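Local structure of protein-glutamine gamma-glutamyltransferase 2 (Pagrus major, 1G0D) at residues Glu203-Ile206 with Glu207-Asp211. The protein probably catalyses calcium-dependent cross-linking of proteins, joining peptide-bound glutamines to lysine side chains or other primary amines. Numbering follows the deposited sequence.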
ATOM      1  N   GLU A 203      18.496   6.296  21.921  1.00 33.86           N
ATOM      2  CA  GLU A 203      19.620   5.367  21.784  1.00 31.49           C
ATOM      3  C   GLU A 203      19.204   3.901  21.610  1.00 30.41           C
ATOM      4  O   GLU A 203      19.711   3.195  20.738  1.00 29.39           O
ATOM      5  CB  GLU A 203      20.529   5.488  22.996  1.00 34.73           C
ATOM      6  CG  GLU A 203      21.765   4.654  22.880  1.00 39.99           C
ATOM      7  CD  GLU A 203      22.386   4.398  24.207  1.00 41.70           C
ATOM      8  OE1 GLU A 203      23.630   4.431  24.301  1.00 43.89           O
ATOM      9  OE2 GLU A 203      21.618   4.161  25.157  1.00 49.24           O
ATOM     10  N   MET A 204      18.299   3.431  22.452  1.00 26.55           N
ATOM     11  CA  MET A 204      17.818   2.069  22.310  1.00 25.97           C
ATOM     12  C   MET A 204      17.137   1.934  20.948  1.00 22.06           C
ATOM     13  O   MET A 204      17.341   0.955  20.252  1.00 24.78           O
ATOM     14  CB  MET A 204      16.834   1.753  23.427  1.00 29.66           C
ATOM     15  CG  MET A 204      16.457   0.296  23.606  1.00 31.28           C
ATOM     16  SD  MET A 204      15.194   0.152  24.937  1.00 35.71           S
ATOM     17  CE  MET A 204      14.505  -1.470  24.575  1.00 40.48           C
ATOM     18  N   ASP A 205      16.335   2.920  20.565  1.00 19.16           N
ATOM     19  CA  ASP A 205      15.659   2.886  19.274  1.00 19.95           C
ATOM     20  C   ASP A 205      16.683   2.796  18.142  1.00 24.88           C
ATOM     21  O   ASP A 205      16.488   2.041  17.195  1.00 29.75           O
ATOM     22  CB  ASP A 205      14.814   4.139  19.065  1.00 15.80           C
ATOM     23  CG  ASP A 205      14.304   4.274  17.634  1.00 20.04           C
ATOM     24  OD1 ASP A 205      13.541   3.384  17.181  1.00 17.92           O
ATOM     25  OD2 ASP A 205      14.655   5.268  16.952  1.00 15.23           O
ATOM     26  N   ILE A 206      17.768   3.568  18.222  1.00 25.66           N
ATOM     27  CA  ILE A 206      18.770   3.514  17.165  1.00 25.62           C
ATOM     28  C   ILE A 206      19.383   2.118  17.095  1.00 27.77           C
ATOM     29  O   ILE A 206      19.601   1.541  16.013  1.00 27.26           O
ATOM     30  CB  ILE A 206      19.882   4.586  17.378  1.00 25.35           C
ATOM     31  CG1 ILE A 206      19.341   5.960  16.981  1.00 27.31           C
ATOM     32  CG2 ILE A 206      21.093   4.317  16.491  1.00 20.05           C
ATOM     33  CD1 ILE A 206      20.321   7.106  17.183  1.00 28.13           C
ATOM     34  N   GLU A 207      19.632   1.553  18.260  1.00 27.60           N
ATOM     35  CA  GLU A 207      20.230   0.244  18.295  1.00 26.10           C
ATOM     36  C   GLU A 207      19.322  -0.817  17.680  1.00 24.10           C
ATOM     37  O   GLU A 207      19.788  -1.852  17.231  1.00 25.36           O
ATOM     38  CB  GLU A 207      20.600  -0.076  19.741  1.00 32.27           C
ATOM     39  CG  GLU A 207      21.461   1.036  20.376  1.00 37.15           C
ATOM     40  CD  GLU A 207      22.074   0.654  21.712  1.00 38.33           C
ATOM     41  OE1 GLU A 207      21.317   0.321  22.645  1.00 39.39           O
ATOM     42  OE2 GLU A 207      23.318   0.704  21.828  1.00 43.39           O
ATOM     43  N   HIS A 208      18.023  -0.546  17.616  1.00 21.50           N
ATOM     44  CA  HIS A 208      17.076  -1.515  17.069  1.00 15.50           C
ATOM     45  C   HIS A 208      16.828  -1.334  15.583  1.00 16.63           C
ATOM     46  O   HIS A 208      16.127  -2.142  14.959  1.00 16.69           O
ATOM     47  CB  HIS A 208      15.745  -1.373  17.792  1.00 17.38           C
ATOM     48  CG  HIS A 208      15.721  -2.015  19.136  1.00 18.94           C
ATOM     49  ND1 HIS A 208      16.484  -1.567  20.193  1.00 25.48           N
ATOM     50  CD2 HIS A 208      15.076  -3.116  19.582  1.00 17.92           C
ATOM     51  CE1 HIS A 208      16.311  -2.363  21.230  1.00 23.14           C
ATOM     52  NE2 HIS A 208      15.459  -3.311  20.886  1.00 16.04           N
ATOM     53  N   ARG A 209      17.377  -0.258  15.024  1.00 13.22           N
ATOM     54  CA  ARG A 209      17.195   0.045  13.624  1.00 13.01           C
ATOM     55  C   ARG A 209      17.929  -0.888  12.642  1.00 13.89           C
ATOM     56  O   ARG A 209      17.866  -0.711  11.428  1.00 15.77           O
ATOM     57  CB  ARG A 209      17.592   1.497  13.393  1.00 14.51           C
ATOM     58  CG  ARG A 209      16.547   2.463  13.877  1.00 11.41           C
ATOM     59  CD  ARG A 209      16.726   3.834  13.226  1.00 14.73           C
ATOM     60  NE  ARG A 209      15.896   4.817  13.930  1.00 19.07           N
ATOM     61  CZ  ARG A 209      15.910   6.132  13.728  1.00 12.93           C
ATOM     62  NH1 ARG A 209      16.712   6.679  12.836  1.00 17.52           N
ATOM     63  NH2 ARG A 209      15.114   6.901  14.437  1.00 14.05           N
ATOM     64  N   SER A 210      18.613  -1.891  13.158  1.00 12.63           N
ATOM     65  CA  SER A 210      19.310  -2.829  12.298  1.00 12.48           C
ATOM     66  C   SER A 210      18.413  -4.014  11.956  1.00 14.19           C
ATOM     67  O   SER A 210      18.754  -4.891  11.173  1.00 19.03           O
ATOM     68  CB  SER A 210      20.490  -3.361  13.044  1.00 15.55           C
ATOM     69  OG  SER A 210      20.011  -4.357  13.916  1.00 18.69           O
ATOM     70  N   ASP A 211      17.250  -4.025  12.571  1.00 15.93           N
ATOM     71  CA  ASP A 211      16.311  -5.101  12.439  1.00 11.59           C
ATOM     72  C   ASP A 211      15.175  -4.843  11.465  1.00 14.04           C
ATOM     73  O   ASP A 211      14.335  -3.971  11.694  1.00 17.98           O
ATOM     74  CB  ASP A 211      15.757  -5.347  13.834  1.00 12.90           C
ATOM     75  CG  ASP A 211      14.889  -6.578  13.917  1.00 14.52           C
ATOM     76  OD1 ASP A 211      14.438  -6.856  15.037  1.00 26.83           O
ATOM     77  OD2 ASP A 211      14.652  -7.261  12.897  1.00 19.98           O
TER
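Asp205 of helix 202-208 and Arg209 form a buried i to i+4 salt bridge. Asp205 OD2 takes NH2 of Arg209 at 3.0 Å, nearly along its C-O axis, and a weak bond from NE. The carboxylate and guanidinium planes stand 74° apart. Arg209 reaches back because its CG lies beside the backbone N (chi1 -76°) and the chain then runs extended to NE. NH2 also bridges to Asp193, while Tyr214 bonds the other carboxylate oxygen, OD1. An alanine in place of Arg209 would probably leave Asp205 and Asp193 without their shared positive partner and open a gap beside Val104. The backbone N of Arg209 bonds Ile206 O at 3.0 Å, and the chain leaves helix 202-208 by a type I turn from His208 to Asp211. Asp211 then N-caps helix 212-223, its OD2 bonding Val213 N. Buried Ile206 and exposed Glu207 touch Val68, so the helix meets the edge strand 68-72 of the N-terminal beta-sandwich. The solvent side is looser. There Glu203 and Glu207 run side by side, carboxylates stacked with planes 5° apart and OE1 of Glu203 4.5 Å from OE2 of Glu207. These like charges probably repel. Met204, also exposed, lays CG 3.6 Å from His208 CE1. His208 turns ND1 back onto Met204 O at 2.7 Å, from above the carbonyl plane, which probably helps to set the rotation of the ring; the ring also meets that of Tyr214.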